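Local coordinates for DUF269-containing protein (Cyanothece sp. ATCC 51142, PDB 3NJ2) that is of unknown function but belongs to the DUF269 family and is associated with nitrogen fixation in this cyanobacterium, at residues Q38-Q43 / L60-Y65; L90-A95 / E148-Q153; R94-L99 / K156-G161; V110-N115 / R134-A139; W121-V124 / L129-V132. One frame throughout, in Å; residues are numbered along the deposited sequence.

Interaction 1 of 5, residues Q38-Q43 / L60-Y65; sequences QSLVQQ and LVIAPY
Leu-40 meets Tyr-65 through a CH-pi contact in a joint that is otherwise plain apolar packing between helix 35-46 and helix 58-62 with the 3-10 turn 63-65 that follows. The methyl CD2 of Leu-40 stands 4.0 Å from the centroid of the Tyr-65 ring, 5° off the ring normal, so it is centred over one face. The second branch reaches past the ring to the phenol end, with CD1 of Leu-40 3.5 Å from OH of Tyr-65. That hydroxyl is hydrogen-bonded to the carbonyl of Arg-88, which helps to fix the ring that Leu-40 covers.

The apolar contacts centre on Ile-62, whose two branches divide the work. Its CG2 touches Leu-40 CD2 at 3.8 Å. Its other branch, with CG1 anti to the carbonyl carbon (chi1 -46°), extends to Val-41 and crosses that side chain at about a right angle. This is the tight spot, since Val-41 CG2 lies 3.4 Å from Ile-62 CG1 and 3.5 Å from Ile-62 CD1.

Leu-150 of helix 147-167 packs on Leu-40, Ile-62 and Tyr-65 alike, while Cys-91 lies against the phenol end of Tyr-65; the joint is thus covered by helices 83-104 and 147-167.

Interaction 2 of 5, residues L90-A95 / E148-Q153; sequences LCYFRA and EKLNDQ
Tyr-92 spans the gap between two helices, 83-104 and 147-167, in a helix-helix contact that illustrates how one long aromatic side chain can join backbones that stay well apart: the nearest alpha carbons, CA of Tyr-92 and CA of Leu-150, are 9.5 Å from each other. The phenol ring can reach across because its CG lies anti to the backbone N (chi1 180°), which carries the ring away from its own helix.

The packed part is apolar. Leu-150 runs past Tyr-92 in the opposite direction and brings its methyl CD1 obliquely to the ring, 3.8 Å from Tyr-92 CE1 and 4.0 Å from Tyr-92 CD1. Phe-142 meets the same ring edge-to-face and Phe-144 also touches it, so Leu-150 packs beside an aromatic cluster deep in the chain.

The more open, water-bearing side lies at the phenol end. Here Gln-153, partly exposed, packs through its backbone C, 3.5 Å from Tyr-92 OH, and its CB, 3.6 Å from that oxygen, while the rest of its chain stretches onward and turns its amide plane 89° from the ring. A water molecule links the two polar ends: it is hydrogen-bonded to OH of Tyr-92 at 2.7 Å and donates a weak bond to OE1 of Gln-153, with 3.3 Å between the water oxygen and that amide oxygen.

Interaction 3 of 5, residues R94-L99 / K156-G161; sequences RAIAAL and KLANAG
Ile-96 carries most of this contact, touching Leu-157 with one branch and Ala-158 with the other. All the pairings are apolar and fall into two kinds: side chain against side chain, and side chain against helix backbone.

The first kind joins the longer side chains. Ile-96 CD1 lies 3.9 Å from Leu-157 CD1 and 4.0 Å from Leu-157 CB, so the end of the isoleucine rests alongside both the root and one tip of the leucine. With CG1 of Ile-96 anti to the carbonyl carbon (chi1 -76°), CD1 is carried to Leu-157 while CG2 faces Ala-158.

Segments 94-99 and 156-161, parts of helices 83-104 and 147-167, pack here at a crossing angle of -40°, with their axes 8.8 Å apart. The small side chain of Ala-158 lets CG2 of Ile-96 reach the helix backbone, the second kind of contact. That methyl settles 3.8 Å from Ala-158 CA, and CA of Ile-96 comes within 5.1 Å of the same alpha carbon.

Phe-36 of helix 35-46 packs against both Ile-96 and Leu-99, and Val-132 of the sheet touches Ile-96. At the margin, Leu-99 CB approaches Ala-158 CB at a looser 4.3 Å.

Interaction 4 of 5, residues V110-N115 / R134-A139; sequences VVVDLN and RSLRDA
The two outermost strands of a three-stranded antiparallel sheet, 109-114 and 129-136, meet here over the strand that separates them, by side chains alone, and the chain beyond strand 129-136 contributes Ala-139. Strand 120-126 lies between and bonds through its backbone to both, so Leu-114 and Leu-136 must reach across one face of the sheet to touch.

Leu-114 touches with both of its methyls. CD2 of Leu-114 lies 3.7 Å from Leu-136 CB and 3.8 Å from Leu-136 CD1, the two leucines crossing at about a right angle. Its other methyl, CD1, comes to 3.6 Å from Ala-139 CB. Since Leu-114 CD2 is also 3.7 Å from Ala-139 CB, that single methyl of the alanine is straddled by the fork of the leucine. Leu-136 extends the patch toward Val-112: with its CG anti to the carbonyl carbon (chi1 -54°), it brings CD1 to 3.9 Å from Val-112 CG1.

This apolar face is roofed by helix 83-104, where Leu-90 packs on Val-112 and Ile-89 on Leu-114, while Ile-81 from a loop touches both Leu-114 and Ala-139. Val-111 and Asp-113, which alternate with these residues along the strand, pack against Asp-113 and Val-111 of the second subunit.

Interaction 5 of 5, residues W121-V124 / L129-V132; sequences WALV and LMVV
Val-124 faces both Val-131 and Val-132, the arrangement of a classic beta bulge in the hairpin formed by strands 120-126 and 129-136. Its side chain, followed outward, reports on both partners. CB sits 3.7 Å from CB of Val-132. From there the fork divides: CG2 continues along Val-132, again 3.7 Å from its CB, whereas CG1, placed anti to the backbone N (chi1 -179°), turns to Val-131 and closes to a tight 3.5 Å from its CG2. That methyl of Val-131 occupies the crowded position between its own backbone N and carbonyl carbon, and it also lies against the carbonyl oxygen of Val-124.

The backbone shows the same doubling. Val-124 and Val-132 form an antiparallel hydrogen-bonded pair: Val-124 N donates to Val-132 O over 2.9 Å with a nearly straight N-H...O angle of 173°, and Val-132 N returns a bond of 3.1 Å to Val-124 O. The extra residue adds a third bond, from Val-131 N to Val-124 O at 2.9 Å, markedly more bent at 131°.

Just before the corner that the chain turns at Val-131, Met-130 bends its side chain so that CE lies 3.9 Å from Leu-123 CB. Leu-123 and Met-130 each pack on their own counterparts in the second subunit, while Ala-97 and Ile-96 of helix 83-104 cover Val-124 and Val-132, respectively.

The carbonyl oxygen of Val-124 therefore accepts two N-H groups, so the extra residue of the bulge is accommodated with its amide still bonded, inside an otherwise apolar setting of valine methyls.

How the interactions relate
The five contacts trace a helical layer laid on a three-stranded sheet. Interaction 1 comes first along the chain and closes before the others open; interactions 2 and 3 then follow one another along helices 83-104 and 147-167, their centres 8 Å apart. The chain between those helices contains interaction 4, which in turn encloses the hairpin of interaction 5, and these two share strand 129-136. Helix 83-104 is the common element: Ser-39 bonds to its Ala-95 carbonyl, and Phe-93 and Ala-97 rest on the sheet. The centres of interactions 1 and 5 lie about 21 Å apart, on opposite sides of the chain's centre. The sheet end, interactions 4 and 5, is also where the second subunit packs.

Interaction 1 of 5, residues Q38-Q43 / L60-Y65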
# COMPACT_ATOMS: atom_id res chain seq x y z
N GLN B 38 -4.59 16.83 17.65
CA GLN B 38 -5.99 16.74 17.61
C GLN B 38 -6.51 15.81 16.46
O GLN B 38 -7.43 15.01 16.64
CB GLN B 38 -6.62 18.12 17.65
CG GLN B 38 -6.61 18.73 19.08
CD GLN B 38 -7.47 17.90 20.03
OE1 GLN B 38 -8.68 17.72 19.78
NE2 GLN B 38 -6.85 17.38 21.09
N SER B 39 -5.92 15.91 15.29
CA SER B 39 -6.23 15.03 14.21
C SER B 39 -5.94 13.60 14.57
O SER B 39 -6.73 12.76 14.33
CB SER B 39 -5.40 15.38 12.98
OG SER B 39 -5.96 14.74 11.85
N LEU B 40 -4.80 13.38 15.22
CA LEU B 40 -4.44 12.01 15.58
C LEU B 40 -5.44 11.43 16.60
O LEU B 40 -5.91 10.27 16.47
CB LEU B 40 -3.03 11.98 16.14
CG LEU B 40 -2.46 10.65 16.56
CD1 LEU B 40 -2.54 9.60 15.39
CD2 LEU B 40 -1.06 10.78 17.14
N VAL B 41 -5.77 12.24 17.61
CA VAL B 41 -6.81 11.79 18.62
C VAL B 41 -8.14 11.44 17.93
O VAL B 41 -8.77 10.40 18.18
CB VAL B 41 -7.08 12.83 19.78
CG1 VAL B 41 -8.24 12.41 20.70
CG2 VAL B 41 -5.85 13.06 20.58
N GLN B 42 -8.55 12.30 17.04
CA GLN B 42 -9.79 12.03 16.25
C GLN B 42 -9.76 10.67 15.53
O GLN B 42 -10.71 9.88 15.56
CB GLN B 42 -10.05 13.14 15.28
CG GLN B 42 -11.29 12.95 14.40
CD GLN B 42 -11.39 14.02 13.29
OE1 GLN B 42 -10.43 14.79 13.02
NE2 GLN B 42 -12.54 14.05 12.61
N GLN B 43 -8.64 10.36 14.87
CA GLN B 43 -8.55 9.11 14.17
C GLN B 43 -8.56 7.92 15.13
O GLN B 43 -9.23 6.98 14.90
CB GLN B 43 -7.30 9.07 13.23
CG GLN B 43 -7.38 10.18 12.15
CD GLN B 43 -8.44 9.86 11.07
OE1 GLN B 43 -8.64 8.71 10.72
NE2 GLN B 43 -9.08 10.87 10.55
N LEU B 60 -4.45 10.40 27.35
CA LEU B 60 -4.32 8.97 27.57
C LEU B 60 -4.43 8.19 26.26
O LEU B 60 -3.72 7.14 26.02
CB LEU B 60 -5.40 8.48 28.53
CG LEU B 60 -5.15 7.13 29.14
CD1 LEU B 60 -3.71 6.88 29.69
CD2 LEU B 60 -6.26 6.83 30.25
N VAL B 61 -5.31 8.65 25.39
CA VAL B 61 -5.57 8.02 24.11
C VAL B 61 -4.33 7.99 23.21
O VAL B 61 -4.08 6.91 22.57
CB VAL B 61 -6.86 8.60 23.46
CG1 VAL B 61 -6.96 8.16 21.98
CG2 VAL B 61 -8.09 8.13 24.29
N ILE B 62 -3.51 9.03 23.30
CA ILE B 62 -2.37 9.18 22.40
C ILE B 62 -1.10 8.62 23.11
O ILE B 62 -0.07 8.54 22.47
CB ILE B 62 -1.97 10.62 22.14
CG1 ILE B 62 -3.09 11.57 21.84
CG2 ILE B 62 -1.02 10.69 20.93
CD1 ILE B 62 -2.44 12.91 21.27
N ALA B 63 -1.13 8.40 24.44
CA ALA B 63 0.10 8.03 25.14
C ALA B 63 0.83 6.82 24.57
O ALA B 63 2.06 6.84 24.66
CB ALA B 63 -0.19 7.71 26.69
N PRO B 64 0.09 5.88 23.98
CA PRO B 64 0.86 4.71 23.42
C PRO B 64 1.80 5.04 22.26
O PRO B 64 2.61 4.13 21.89
CB PRO B 64 -0.23 3.76 22.90
CG PRO B 64 -1.35 4.03 23.89
CD PRO B 64 -1.37 5.58 23.93
N TYR B 65 1.68 6.21 21.69
CA TYR B 65 2.63 6.69 20.63
C TYR B 65 3.95 7.13 21.20
O TYR B 65 4.90 7.39 20.43
CB TYR B 65 1.99 7.88 19.88
CG TYR B 65 0.92 7.46 18.91
CD1 TYR B 65 -0.42 7.31 19.32
CD2 TYR B 65 1.23 7.17 17.58
CE1 TYR B 65 -1.40 6.91 18.42
CE2 TYR B 65 0.30 6.77 16.70
CZ TYR B 65 -1.04 6.61 17.10
OH TYR B 65 -1.98 6.22 16.16

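Interaction 2 of 5, residues L90-A95 / E148-Q153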
# COMPACT_ATOMS: atom_id res chain seq x y z
N LEU B 90 -1.52 3.14 11.09
CA LEU B 90 -2.57 3.58 10.15
C LEU B 90 -3.20 4.89 10.62
O LEU B 90 -3.32 5.83 9.81
CB LEU B 90 -3.59 2.46 10.03
CG LEU B 90 -4.50 2.31 8.84
CD1 LEU B 90 -3.75 2.53 7.52
CD2 LEU B 90 -4.97 0.86 8.94
N CYS B 91 -3.42 5.02 11.92
CA CYS B 91 -4.05 6.24 12.42
C CYS B 91 -3.18 7.46 12.33
O CYS B 91 -3.68 8.57 11.98
CB CYS B 91 -4.53 6.07 13.86
SG CYS B 91 -6.09 5.02 13.95
N TYR B 92 -1.87 7.29 12.51
CA TYR B 92 -0.88 8.34 12.28
C TYR B 92 -0.94 8.84 10.87
O TYR B 92 -1.10 10.08 10.62
CB TYR B 92 0.52 7.77 12.63
CG TYR B 92 1.66 8.72 12.45
CD1 TYR B 92 1.93 9.74 13.41
CD2 TYR B 92 2.52 8.59 11.38
CE1 TYR B 92 3.04 10.61 13.28
CE2 TYR B 92 3.62 9.40 11.28
CZ TYR B 92 3.85 10.42 12.23
OH TYR B 92 4.92 11.25 12.05
N PHE B 93 -0.91 7.93 9.91
CA PHE B 93 -0.97 8.37 8.50
C PHE B 93 -2.32 8.92 8.09
O PHE B 93 -2.37 9.80 7.23
CB PHE B 93 -0.32 7.35 7.55
CG PHE B 93 1.19 7.28 7.76
CD1 PHE B 93 1.98 8.27 7.18
CD2 PHE B 93 1.81 6.22 8.51
CE1 PHE B 93 3.28 8.25 7.45
CE2 PHE B 93 3.16 6.23 8.79
CZ PHE B 93 3.90 7.26 8.23
N ARG B 94 -3.40 8.36 8.68
CA ARG B 94 -4.75 8.94 8.41
C ARG B 94 -4.87 10.32 8.99
O ARG B 94 -5.64 11.18 8.42
CB ARG B 94 -5.82 8.08 9.07
CG ARG B 94 -6.07 6.74 8.24
CD ARG B 94 -6.84 5.77 9.18
NE ARG B 94 -7.22 4.59 8.42
CZ ARG B 94 -7.55 3.41 8.95
NH1 ARG B 94 -7.52 3.21 10.28
NH2 ARG B 94 -7.85 2.41 8.14
N ALA B 95 -4.20 10.58 10.09
CA ALA B 95 -4.24 11.90 10.76
C ALA B 95 -3.54 12.94 9.81
O ALA B 95 -4.03 14.11 9.66
CB ALA B 95 -3.59 11.79 12.10
N GLU B 148 6.36 16.11 21.84
CA GLU B 148 6.94 17.10 20.91
C GLU B 148 7.45 16.48 19.64
O GLU B 148 7.21 17.02 18.56
CB GLU B 148 8.08 17.88 21.56
CG GLU B 148 7.60 18.89 22.56
CD GLU B 148 7.26 18.31 23.96
OE1 GLU B 148 7.50 17.10 24.30
OE2 GLU B 148 6.69 19.13 24.73
N LYS B 149 8.17 15.36 19.76
CA LYS B 149 8.72 14.71 18.54
C LYS B 149 7.61 14.11 17.70
O LYS B 149 7.64 14.17 16.48
CB LYS B 149 9.76 13.66 18.86
CG LYS B 149 11.04 14.26 19.49
CD LYS B 149 12.12 13.21 19.45
CE LYS B 149 13.43 13.74 20.00
NZ LYS B 149 13.70 15.03 19.28
N LEU B 150 6.61 13.54 18.37
CA LEU B 150 5.39 13.05 17.62
C LEU B 150 4.72 14.22 16.86
O LEU B 150 4.39 14.09 15.66
CB LEU B 150 4.42 12.49 18.69
CG LEU B 150 3.00 12.14 18.13
CD1 LEU B 150 3.04 11.08 17.04
CD2 LEU B 150 2.13 11.64 19.25
N ASN B 151 4.51 15.32 17.56
CA ASN B 151 3.77 16.39 16.99
C ASN B 151 4.58 17.00 15.82
O ASN B 151 4.04 17.25 14.75
CB ASN B 151 3.52 17.47 18.03
CG ASN B 151 2.81 18.60 17.41
OD1 ASN B 151 1.75 18.39 16.83
ND2 ASN B 151 3.33 19.83 17.55
N ASP B 152 5.89 17.14 16.04
CA ASP B 152 6.68 17.81 15.02
C ASP B 152 6.81 16.92 13.78
O ASP B 152 6.72 17.41 12.62
CB ASP B 152 8.09 18.11 15.51
CG ASP B 152 8.14 19.20 16.63
OD1 ASP B 152 7.15 19.95 16.87
OD2 ASP B 152 9.20 19.26 17.29
N GLN B 153 7.02 15.60 13.96
CA GLN B 153 7.09 14.74 12.78
C GLN B 153 5.79 14.63 12.01
O GLN B 153 5.81 14.72 10.77
CB GLN B 153 7.62 13.37 13.11
CG GLN B 153 8.98 13.49 13.65
CD GLN B 153 9.59 12.20 14.12
OE1 GLN B 153 9.25 11.10 13.62
NE2 GLN B 153 10.49 12.32 15.10
O HOH W 1 7.22 10.01 11.20

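Interaction 3 of 5, residues R94-L99 / K156-G161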
# COMPACT_ATOMS: atom_id res chain seq x y z
N ARG B 94 -3.40 8.36 8.68
CA ARG B 94 -4.75 8.94 8.41
C ARG B 94 -4.87 10.32 8.99
O ARG B 94 -5.64 11.18 8.42
CB ARG B 94 -5.82 8.08 9.07
CG ARG B 94 -6.07 6.74 8.24
CD ARG B 94 -6.84 5.77 9.18
NE ARG B 94 -7.22 4.59 8.42
CZ ARG B 94 -7.55 3.41 8.95
NH1 ARG B 94 -7.52 3.21 10.28
NH2 ARG B 94 -7.85 2.41 8.14
N ALA B 95 -4.20 10.58 10.09
CA ALA B 95 -4.24 11.90 10.76
C ALA B 95 -3.54 12.94 9.81
O ALA B 95 -4.03 14.11 9.66
CB ALA B 95 -3.59 11.79 12.10
N ILE B 96 -2.44 12.48 9.19
CA ILE B 96 -1.65 13.31 8.32
C ILE B 96 -2.55 13.58 7.08
O ILE B 96 -2.72 14.76 6.62
CB ILE B 96 -0.34 12.59 7.95
CG1 ILE B 96 0.55 12.68 9.13
CG2 ILE B 96 0.32 13.33 6.62
CD1 ILE B 96 1.69 11.67 9.03
N ALA B 97 -3.19 12.55 6.56
CA ALA B 97 -4.02 12.60 5.34
C ALA B 97 -5.21 13.56 5.60
O ALA B 97 -5.56 14.41 4.81
CB ALA B 97 -4.52 11.23 4.99
N ALA B 98 -5.80 13.42 6.80
CA ALA B 98 -6.97 14.31 7.09
C ALA B 98 -6.62 15.80 7.10
O ALA B 98 -7.44 16.60 6.70
CB ALA B 98 -7.55 13.87 8.41
N LEU B 99 -5.44 16.18 7.57
CA LEU B 99 -4.99 17.55 7.58
C LEU B 99 -4.68 18.02 6.14
O LEU B 99 -4.99 19.16 5.78
CB LEU B 99 -3.79 17.75 8.49
CG LEU B 99 -4.14 17.67 9.97
CD1 LEU B 99 -2.84 17.23 10.76
CD2 LEU B 99 -4.87 18.91 10.42
N LYS B 156 5.28 18.08 10.23
CA LYS B 156 6.18 18.17 9.04
C LYS B 156 5.69 17.35 7.87
O LYS B 156 5.70 17.85 6.69
CB LYS B 156 7.55 17.76 9.43
CG LYS B 156 8.64 18.04 8.36
CD LYS B 156 10.00 17.75 8.99
CE LYS B 156 10.63 16.43 8.56
NZ LYS B 156 12.12 16.31 8.98
N LEU B 157 5.27 16.08 8.08
CA LEU B 157 4.80 15.33 6.95
C LEU B 157 3.53 15.89 6.34
O LEU B 157 3.39 15.84 5.16
CB LEU B 157 4.57 13.82 7.36
CG LEU B 157 5.84 13.07 7.67
CD1 LEU B 157 5.55 11.74 8.37
CD2 LEU B 157 6.62 12.86 6.30
N ALA B 158 2.60 16.40 7.17
CA ALA B 158 1.42 16.97 6.65
C ALA B 158 1.75 18.27 5.85
O ALA B 158 1.19 18.40 4.74
CB ALA B 158 0.47 17.29 7.81
N ASN B 159 2.58 19.12 6.44
CA ASN B 159 3.05 20.32 5.68
C ASN B 159 3.64 19.92 4.35
O ASN B 159 3.33 20.55 3.37
CB ASN B 159 3.99 21.17 6.49
CG ASN B 159 3.32 21.71 7.79
OD1 ASN B 159 4.04 21.85 8.77
ND2 ASN B 159 2.02 22.00 7.80
N ALA B 160 4.50 18.92 4.31
CA ALA B 160 5.15 18.56 3.05
C ALA B 160 4.16 18.01 2.04
O ALA B 160 4.21 18.23 0.83
CB ALA B 160 6.27 17.51 3.35
N GLY B 161 3.17 17.28 2.53
CA GLY B 161 2.12 16.85 1.65
C GLY B 161 1.33 17.96 1.05
O GLY B 161 1.01 17.97 -0.12

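Interaction 4 of 5, residues V110-N115 / R134-A139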
# COMPACT_ATOMS: atom_id res chain seq x y z
N VAL B 110 -5.28 6.31 2.35
CA VAL B 110 -4.11 5.85 3.08
C VAL B 110 -3.98 4.35 2.99
O VAL B 110 -5.00 3.58 3.20
CB VAL B 110 -4.19 6.29 4.56
CG1 VAL B 110 -2.96 5.79 5.33
CG2 VAL B 110 -4.31 7.82 4.73
N VAL B 111 -2.75 3.84 2.72
CA VAL B 111 -2.41 2.44 2.93
C VAL B 111 -1.11 2.31 3.70
O VAL B 111 -0.13 3.02 3.43
CB VAL B 111 -2.25 1.79 1.51
CG1 VAL B 111 -1.31 0.52 1.47
CG2 VAL B 111 -3.59 1.54 0.94
N VAL B 112 -1.12 1.40 4.62
CA VAL B 112 0.08 0.96 5.36
C VAL B 112 0.32 -0.53 5.05
O VAL B 112 -0.53 -1.40 5.35
CB VAL B 112 0.03 1.28 6.88
CG1 VAL B 112 1.21 0.63 7.61
CG2 VAL B 112 -0.11 2.80 7.15
N ASP B 113 1.39 -0.81 4.32
CA ASP B 113 1.65 -2.16 3.93
C ASP B 113 2.96 -2.61 4.63
O ASP B 113 4.01 -2.00 4.47
CB ASP B 113 1.86 -2.23 2.45
CG ASP B 113 2.04 -3.67 1.93
OD1 ASP B 113 1.25 -4.59 2.30
OD2 ASP B 113 2.91 -3.91 1.14
N LEU B 114 2.82 -3.64 5.47
CA LEU B 114 3.97 -4.21 6.17
C LEU B 114 4.12 -5.69 6.00
O LEU B 114 3.13 -6.44 6.02
CB LEU B 114 3.92 -3.83 7.69
CG LEU B 114 3.98 -2.30 7.99
CD1 LEU B 114 3.45 -1.81 9.42
CD2 LEU B 114 5.47 -1.77 7.82
N ASN B 115 5.37 -6.16 5.89
CA ASN B 115 5.64 -7.59 5.83
C ASN B 115 5.86 -8.14 7.24
O ASN B 115 5.82 -7.45 8.24
CB ASN B 115 6.74 -7.93 4.81
CG ASN B 115 8.13 -7.47 5.27
OD1 ASN B 115 8.31 -7.01 6.39
ND2 ASN B 115 9.11 -7.54 4.36
N ARG B 134 6.36 6.98 2.40
CA ARG B 134 7.33 6.78 3.49
C ARG B 134 7.72 5.31 3.67
O ARG B 134 6.90 4.44 3.92
CB ARG B 134 6.74 7.31 4.79
CG ARG B 134 7.73 7.36 5.86
CD ARG B 134 7.34 8.49 6.80
NE ARG B 134 8.24 8.52 7.93
CZ ARG B 134 9.31 9.31 8.02
NH1 ARG B 134 9.62 10.18 7.06
NH2 ARG B 134 10.05 9.24 9.13
N SER B 135 9.03 5.04 3.58
CA SER B 135 9.56 3.68 3.88
C SER B 135 9.54 3.46 5.39
O SER B 135 10.04 4.33 6.14
CB SER B 135 11.00 3.69 3.40
OG SER B 135 11.61 2.42 3.62
N LEU B 136 8.90 2.35 5.81
CA LEU B 136 8.73 1.90 7.18
C LEU B 136 9.63 0.70 7.46
O LEU B 136 9.79 -0.20 6.62
CB LEU B 136 7.29 1.44 7.47
CG LEU B 136 6.26 2.50 7.12
CD1 LEU B 136 4.85 1.90 7.33
CD2 LEU B 136 6.54 3.81 7.86
N ARG B 137 10.34 0.74 8.58
CA ARG B 137 11.23 -0.35 8.94
C ARG B 137 11.02 -0.57 10.46
O ARG B 137 10.71 0.43 11.20
CB ARG B 137 12.72 -0.03 8.54
CG ARG B 137 13.38 1.00 9.33
CD ARG B 137 14.88 1.22 8.91
NE ARG B 137 15.51 2.11 9.86
CZ ARG B 137 16.54 2.92 9.63
NH1 ARG B 137 17.12 3.01 8.43
NH2 ARG B 137 16.99 3.67 10.62
N ASP B 138 11.22 -1.83 10.92
CA ASP B 138 11.14 -2.14 12.39
C ASP B 138 9.80 -1.64 12.91
O ASP B 138 9.78 -1.05 14.00
CB ASP B 138 12.30 -1.42 13.16
CG ASP B 138 13.68 -1.83 12.58
OD1 ASP B 138 13.74 -2.87 11.86
OD2 ASP B 138 14.61 -1.07 12.81
N ALA B 139 8.72 -1.89 12.13
CA ALA B 139 7.43 -1.24 12.43
C ALA B 139 6.90 -1.63 13.81
O ALA B 139 6.17 -0.86 14.47
CB ALA B 139 6.46 -1.58 11.41

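Interaction 5 of 5, residues W121-V124 / L129-V132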
# COMPACT_ATOMS: atom_id res chain seq x y z
N TRP B 121 5.76 0.16 3.59
CA TRP B 121 5.48 1.51 3.14
C TRP B 121 4.23 2.10 3.78
O TRP B 121 3.27 1.35 4.01
CB TRP B 121 5.16 1.47 1.67
CG TRP B 121 6.34 1.19 0.81
CD1 TRP B 121 6.66 -0.03 0.21
CD2 TRP B 121 7.36 2.12 0.41
NE1 TRP B 121 7.85 0.09 -0.49
CE2 TRP B 121 8.26 1.39 -0.44
CE3 TRP B 121 7.56 3.47 0.61
CZ2 TRP B 121 9.38 2.00 -1.01
CZ3 TRP B 121 8.70 4.07 0.06
CH2 TRP B 121 9.61 3.30 -0.72
N ALA B 122 4.26 3.41 4.03
CA ALA B 122 3.07 4.18 4.32
C ALA B 122 2.86 5.09 3.12
O ALA B 122 3.73 5.89 2.79
CB ALA B 122 3.27 4.97 5.59
N LEU B 123 1.65 4.99 2.53
CA LEU B 123 1.35 5.70 1.30
C LEU B 123 0.10 6.57 1.53
O LEU B 123 -0.90 6.07 2.00
CB LEU B 123 1.06 4.77 0.13
CG LEU B 123 2.27 3.81 0.02
CD1 LEU B 123 1.90 2.79 -1.05
CD2 LEU B 123 3.55 4.62 -0.31
N VAL B 124 0.16 7.84 1.17
CA VAL B 124 -1.06 8.70 1.14
C VAL B 124 -1.14 9.27 -0.23
O VAL B 124 -0.17 9.86 -0.70
CB VAL B 124 -0.98 9.73 2.20
CG1 VAL B 124 -2.30 10.67 2.22
CG2 VAL B 124 -0.70 9.11 3.65
N LEU B 129 -1.59 11.78 -7.24
CA LEU B 129 -0.43 12.41 -6.62
C LEU B 129 -0.09 11.68 -5.31
O LEU B 129 -0.97 11.58 -4.41
CB LEU B 129 -0.77 13.85 -6.28
CG LEU B 129 0.41 14.58 -5.65
CD1 LEU B 129 1.76 14.82 -6.51
CD2 LEU B 129 -0.26 15.87 -5.21
N MET B 130 1.14 11.17 -5.20
CA MET B 130 1.62 10.67 -3.90
C MET B 130 2.04 11.77 -2.97
O MET B 130 3.14 12.44 -3.14
CB MET B 130 2.85 9.80 -4.16
CG MET B 130 2.69 8.75 -5.11
SD MET B 130 1.48 7.55 -4.64
CE MET B 130 1.79 7.36 -2.69
N VAL B 131 1.18 12.05 -1.98
CA VAL B 131 1.49 13.12 -1.00
C VAL B 131 2.30 12.66 0.21
O VAL B 131 2.93 13.54 0.84
CB VAL B 131 0.20 13.94 -0.58
CG1 VAL B 131 -0.37 14.71 -1.79
CG2 VAL B 131 -0.90 13.03 0.11
N VAL B 132 2.29 11.35 0.53
CA VAL B 132 3.26 10.80 1.53
C VAL B 132 3.67 9.51 0.91
O VAL B 132 2.82 8.76 0.44
CB VAL B 132 2.61 10.49 2.87
CG1 VAL B 132 3.64 9.74 3.78
CG2 VAL B 132 2.14 11.76 3.50